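Local coordinates for protein esterase LipW (Mycobacterium marinum, PDB 3QH4) that probably hydrolyses ester substrates as a mycobacterial esterase of the alpha/beta hydrolase fold, at residues F260-E263 with V264-Y267; P284-C287 with H288-S292. All blocks are in the same frame, centred on the assembly; numbering follows the deposited sequence. Where two conformers were deposited one is given.

Contacts 1 and 2 are both local, each formed within one continuous stretch of chain. Contact 1 (260-263 with 264-267) is the first two turns of helix 261-273, partly buried: its valine side packs on the sheet, while a salt bridge and carboxylates occupy its more polar sides. Contact 2 (284-287 with 288-292) is buried where its segments meet, running from the corner after strand 278-283 through the short strand 286-287 into helix 290-293. Four backbone bonds knit contact 1; contact 2 has a weak turn bond and a CH-pi contact. They share no element, yet they meet where Phe-260 CD2 lies 3.6 Å from His-288 CE1, His-288 being a probable member of the catalytic triad.

Contact 1: F260-E263 with V264-Y267; sequences FRDE and VLDY
The ring of Phe-260, whose carbonyl receives the N-H of Val-264, has the carboxyl carbon CD of Glu-263 at its edge, in the ring plane, and meets the ring of His-288 edge-to-face. The second flat group is the guanidinium of Arg-261, a residue that reaches Leu-265 through its aliphatic part. At its edge lies Asp-262 OD1, bound by NE over 2.9 Å in a salt bridge, the oxygen only 9° out of the guanidinium plane. Arg-261 CG lies anti to the backbone N (chi1 174°), and the chain bends at chi3, which folds the guanidinium back onto its sequence neighbour; the methylene CG is left 4.1 Å from Leu-265 CD1. Arginine suits this place because it offers a greasy stem to leucine and a charged end to aspartate, with NH1 bonded to Glu-256 O. Asp-262 OD2 accepts the N-H of Ser-204, so both its oxygens are used.

Four i to i+4 bonds knit the first turns of the helix, from Val-264 N to Phe-260 O through to Tyr-267 N to Glu-263 O; the shortest is Asp-266 N to Asp-262 O, 2.8 Å. Branched Val-264 sets CG2 3.3 Å from Phe-260 O, close against the start of the helix. Glu-263 (chi1 68°) tucks CG between its own N and carbonyl carbon, and buried OE1 is satisfied by two backbone N-H groups, those of Leu-197 and Asp-198.

Helix 261-273 is the crossover of the beta-alpha-beta unit between strands 250-255 and 278-283. Val-264 touches both strands, Leu-265 lies on Leu-280 and Ile-282, Tyr-267 on Ile-252, and Asp-262 on Ala-203 of helix 203-207.

Contact 2: P284-C287 with H288-S292; sequences PRAC and HGFDS
Ala-286 lays its methyl over one face of the Phe-290 ring, CB standing 4.1 Å from the ring centroid and 28° off the normal, a CH-pi contact. The nearest ring atom is CD1, 3.7 Å from Ala-286 CB, so the methyl sits toward the base of the ring. Phe-290 takes the position with CG between its own N and carbonyl carbon (chi1 66°), which swings the ring back over the strand; Cys-287 O then lies at the ring edge, in plane, 3.4 Å from Phe-290 CD1. Alanine suits the place because its small side chain lets the ring come close, and Leu-19 and Trp-297 also touch the phenylalanine.

The backbone here is a type II beta turn from Cys-287 to Phe-290, closed by a weak bond from Phe-290 N to Cys-287 O, 3.2 Å long and bent to 129°. Gly-289 takes the turn's third position with positive phi, readily adopted by glycine, and is also the N-cap of helix 290-293. The turn carries His-288, whose ring is gripped by partners beyond the two segments: ND1 bonds to Asp-258 OD2 and NE2 to Ser-166 OG, geometry consistent with the Ser-His-Asp triad of alpha/beta hydrolases, Ser-166 probably being the nucleophile, on a GxSxG elbow.

By contrast with the buried Ala-286 and Phe-290 pair, the corner before it is exposed. Pro-284 and Arg-285 make no contact with 288-292, and the guanidinium of Arg-285 has a long, weak ion pair to Asp-16; at the far end, Ser-292 also lies at the solvent surface.

Contact 1: F260-E263 with V264-Y267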
loop_
_atom_site.group_PDB
_atom_site.type_symbol
_atom_site.label_atom_id
_atom_site.label_comp_id
_atom_site.label_asym_id
_atom_site.label_seq_id
_atom_site.Cartn_x
_atom_site.Cartn_y
_atom_site.Cartn_z
ATOM N N PHE A 260 -8.614 -2.150 -10.125
ATOM C CA PHE A 260 -8.737 -0.937 -9.308
ATOM C C PHE A 260 -8.492 0.344 -10.103
ATOM O O PHE A 260 -8.600 1.426 -9.565
ATOM C CB PHE A 260 -7.798 -1.020 -8.108
ATOM C CG PHE A 260 -8.044 -2.246 -7.279
ATOM C CD1 PHE A 260 -9.260 -2.413 -6.611
ATOM C CD2 PHE A 260 -7.092 -3.240 -7.213
ATOM C CE1 PHE A 260 -9.501 -3.624 -5.877
ATOM C CE2 PHE A 260 -7.327 -4.410 -6.494
ATOM C CZ PHE A 260 -8.516 -4.594 -5.830
ATOM N N ARG A 261 -8.235 0.214 -11.399
ATOM C CA ARG A 261 -7.885 1.404 -12.180
ATOM C C ARG A 261 -8.976 2.472 -12.130
ATOM O O ARG A 261 -8.688 3.649 -11.948
ATOM C CB ARG A 261 -7.636 1.009 -13.645
ATOM C CG ARG A 261 -7.408 2.237 -14.550
ATOM C CD ARG A 261 -7.565 1.812 -15.992
ATOM N NE ARG A 261 -8.951 1.564 -16.398
ATOM C CZ ARG A 261 -9.265 0.769 -17.411
ATOM N NH1 ARG A 261 -8.309 0.085 -18.042
ATOM N NH2 ARG A 261 -10.528 0.626 -17.794
ATOM N N ASP A 262 -10.233 2.089 -12.353
ATOM C CA ASP A 262 -11.261 3.156 -12.423
ATOM C C ASP A 262 -11.503 3.856 -11.091
ATOM O O ASP A 262 -11.732 5.073 -11.042
ATOM C CB ASP A 262 -12.583 2.600 -12.971
ATOM C CG ASP A 262 -12.503 2.273 -14.462
ATOM O OD1 ASP A 262 -11.432 2.457 -15.097
ATOM O OD2 ASP A 262 -13.523 1.796 -14.994
ATOM N N GLU A 263 -11.455 3.103 -9.997
ATOM C CA GLU A 263 -11.663 3.800 -8.702
ATOM C C GLU A 263 -10.480 4.733 -8.408
ATOM O O GLU A 263 -10.643 5.774 -7.795
ATOM C CB GLU A 263 -11.962 2.807 -7.578
ATOM C CG GLU A 263 -10.817 1.897 -7.170
ATOM C CD GLU A 263 -11.337 0.600 -6.596
ATOM O OE1 GLU A 263 -11.074 0.352 -5.406
ATOM O OE2 GLU A 263 -12.046 -0.140 -7.331
ATOM N N VAL A 264 -9.300 4.369 -8.914
ATOM C CA VAL A 264 -8.131 5.241 -8.799
ATOM C C VAL A 264 -8.369 6.540 -9.562
ATOM O O VAL A 264 -8.172 7.625 -9.027
ATOM C CB VAL A 264 -6.849 4.548 -9.310
ATOM C CG1 VAL A 264 -5.736 5.589 -9.568
ATOM C CG2 VAL A 264 -6.384 3.554 -8.295
ATOM N N LEU A 265 -8.795 6.418 -10.811
ATOM C CA LEU A 265 -9.089 7.594 -11.608
ATOM C C LEU A 265 -10.205 8.462 -10.987
ATOM O O LEU A 265 -10.093 9.688 -10.976
ATOM C CB LEU A 265 -9.450 7.177 -13.037
ATOM C CG LEU A 265 -8.315 6.582 -13.860
ATOM C CD1 LEU A 265 -8.864 5.999 -15.176
ATOM C CD2 LEU A 265 -7.242 7.672 -14.144
ATOM N N ASP A 266 -11.294 7.839 -10.513
ATOM C CA ASP A 266 -12.396 8.569 -9.866
ATOM C C ASP A 266 -11.863 9.354 -8.654
ATOM O O ASP A 266 -12.184 10.527 -8.452
ATOM C CB ASP A 266 -13.497 7.590 -9.401
ATOM C CG ASP A 266 -14.256 6.895 -10.563
ATOM O OD1 ASP A 266 -14.269 7.384 -11.710
ATOM O OD2 ASP A 266 -14.884 5.832 -10.300
ATOM N N TYR A 267 -11.043 8.690 -7.844
ATOM C CA TYR A 267 -10.547 9.295 -6.595
ATOM C C TYR A 267 -9.613 10.458 -6.927
ATOM O O TYR A 267 -9.688 11.520 -6.308
ATOM C CB TYR A 267 -9.801 8.250 -5.758
ATOM C CG TYR A 267 -9.610 8.616 -4.287
ATOM C CD1 TYR A 267 -10.716 8.740 -3.425
ATOM C CD2 TYR A 267 -8.349 8.844 -3.767
ATOM C CE1 TYR A 267 -10.539 9.076 -2.061
ATOM C CE2 TYR A 267 -8.166 9.187 -2.419
ATOM C CZ TYR A 267 -9.269 9.273 -1.574
ATOM O OH TYR A 267 -9.076 9.589 -0.241
#

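Contact 2: P284-C287 with H288-S292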
loop_
_atom_site.group_PDB
_atom_site.type_symbol
_atom_site.label_atom_id
_atom_site.label_comp_id
_atom_site.label_asym_id
_atom_site.label_seq_id
_atom_site.Cartn_x
_atom_site.Cartn_y
_atom_site.Cartn_z
ATOM N N PRO A 284 1.097 2.018 -18.539
ATOM C CA PRO A 284 0.532 1.201 -19.646
ATOM C C PRO A 284 1.026 -0.261 -19.562
ATOM O O PRO A 284 2.114 -0.511 -19.033
ATOM C CB PRO A 284 1.079 1.916 -20.901
ATOM C CG PRO A 284 2.421 2.474 -20.466
ATOM C CD PRO A 284 2.211 2.876 -18.986
ATOM N N ARG A 285 0.213 -1.195 -20.054
ATOM C CA ARG A 285 0.610 -2.608 -20.248
ATOM C C ARG A 285 1.066 -3.304 -18.946
ATOM O O ARG A 285 1.887 -4.213 -18.967
ATOM C CB ARG A 285 1.661 -2.719 -21.357
ATOM C CG ARG A 285 1.320 -1.932 -22.610
ATOM C CD ARG A 285 2.356 -2.168 -23.713
ATOM N NE ARG A 285 2.178 -3.457 -24.358
ATOM C CZ ARG A 285 3.125 -4.106 -25.043
ATOM N NH1 ARG A 285 4.369 -3.626 -25.138
ATOM N NH2 ARG A 285 2.826 -5.256 -25.624
ATOM N N ALA A 286 0.485 -2.876 -17.821
ATOM C CA ALA A 286 0.849 -3.347 -16.500
ATOM C C ALA A 286 -0.395 -3.759 -15.691
ATOM O O ALA A 286 -1.382 -3.036 -15.652
ATOM C CB ALA A 286 1.637 -2.235 -15.735
ATOM N N CYS A 287 -0.304 -4.914 -15.034
ATOM C CA CYS A 287 -1.365 -5.453 -14.159
ATOM C C CYS A 287 -1.115 -5.094 -12.719
ATOM O O CYS A 287 -0.038 -4.578 -12.375
ATOM C CB CYS A 287 -1.423 -6.992 -14.318
ATOM S SG CYS A 287 0.084 -7.846 -13.752
ATOM N N HIS A 288 -2.100 -5.325 -11.845
ATOM C CA HIS A 288 -1.858 -5.112 -10.418
ATOM C C HIS A 288 -0.631 -5.885 -9.944
ATOM O O HIS A 288 -0.447 -7.059 -10.289
ATOM C CB HIS A 288 -3.063 -5.601 -9.620
ATOM C CG HIS A 288 -3.135 -5.019 -8.247
ATOM N ND1 HIS A 288 -3.530 -3.722 -8.025
ATOM C CD2 HIS A 288 -2.895 -5.559 -7.026
ATOM C CE1 HIS A 288 -3.535 -3.475 -6.722
ATOM N NE2 HIS A 288 -3.169 -4.582 -6.093
ATOM N N GLY A 289 0.205 -5.224 -9.168
ATOM C CA GLY A 289 1.348 -5.868 -8.543
ATOM C C GLY A 289 2.544 -5.909 -9.478
ATOM O O GLY A 289 3.494 -6.635 -9.190
ATOM N N PHE A 290 2.515 -5.129 -10.578
ATOM C CA PHE A 290 3.606 -5.186 -11.586
ATOM C C PHE A 290 5.001 -4.977 -11.000
ATOM O O PHE A 290 5.944 -5.666 -11.396
ATOM C CB PHE A 290 3.358 -4.238 -12.778
ATOM C CG PHE A 290 3.392 -2.752 -12.428
ATOM C CD1 PHE A 290 2.205 -2.100 -12.058
ATOM C CD2 PHE A 290 4.597 -2.016 -12.504
ATOM C CE1 PHE A 290 2.204 -0.732 -11.778
ATOM C CE2 PHE A 290 4.617 -0.664 -12.217
ATOM C CZ PHE A 290 3.415 -0.015 -11.841
ATOM N N ASP A 291 5.117 -4.064 -10.039
ATOM C CA ASP A 291 6.427 -3.734 -9.486
ATOM C C ASP A 291 6.924 -4.793 -8.508
ATOM O O ASP A 291 8.138 -4.857 -8.261
ATOM C CB ASP A 291 6.433 -2.356 -8.829
ATOM C CG ASP A 291 5.406 -2.259 -7.716
ATOM O OD1 ASP A 291 4.206 -2.448 -8.004
ATOM O OD2 ASP A 291 5.806 -2.054 -6.548
ATOM N N SER A 292 6.009 -5.622 -7.985
ATOM C CA SER A 292 6.371 -6.810 -7.186
ATOM C C SER A 292 6.756 -7.993 -8.067
ATOM O O SER A 292 7.726 -8.732 -7.755
ATOM C CB SER A 292 5.194 -7.195 -6.277
ATOM O OG SER A 292 4.952 -6.148 -5.346
#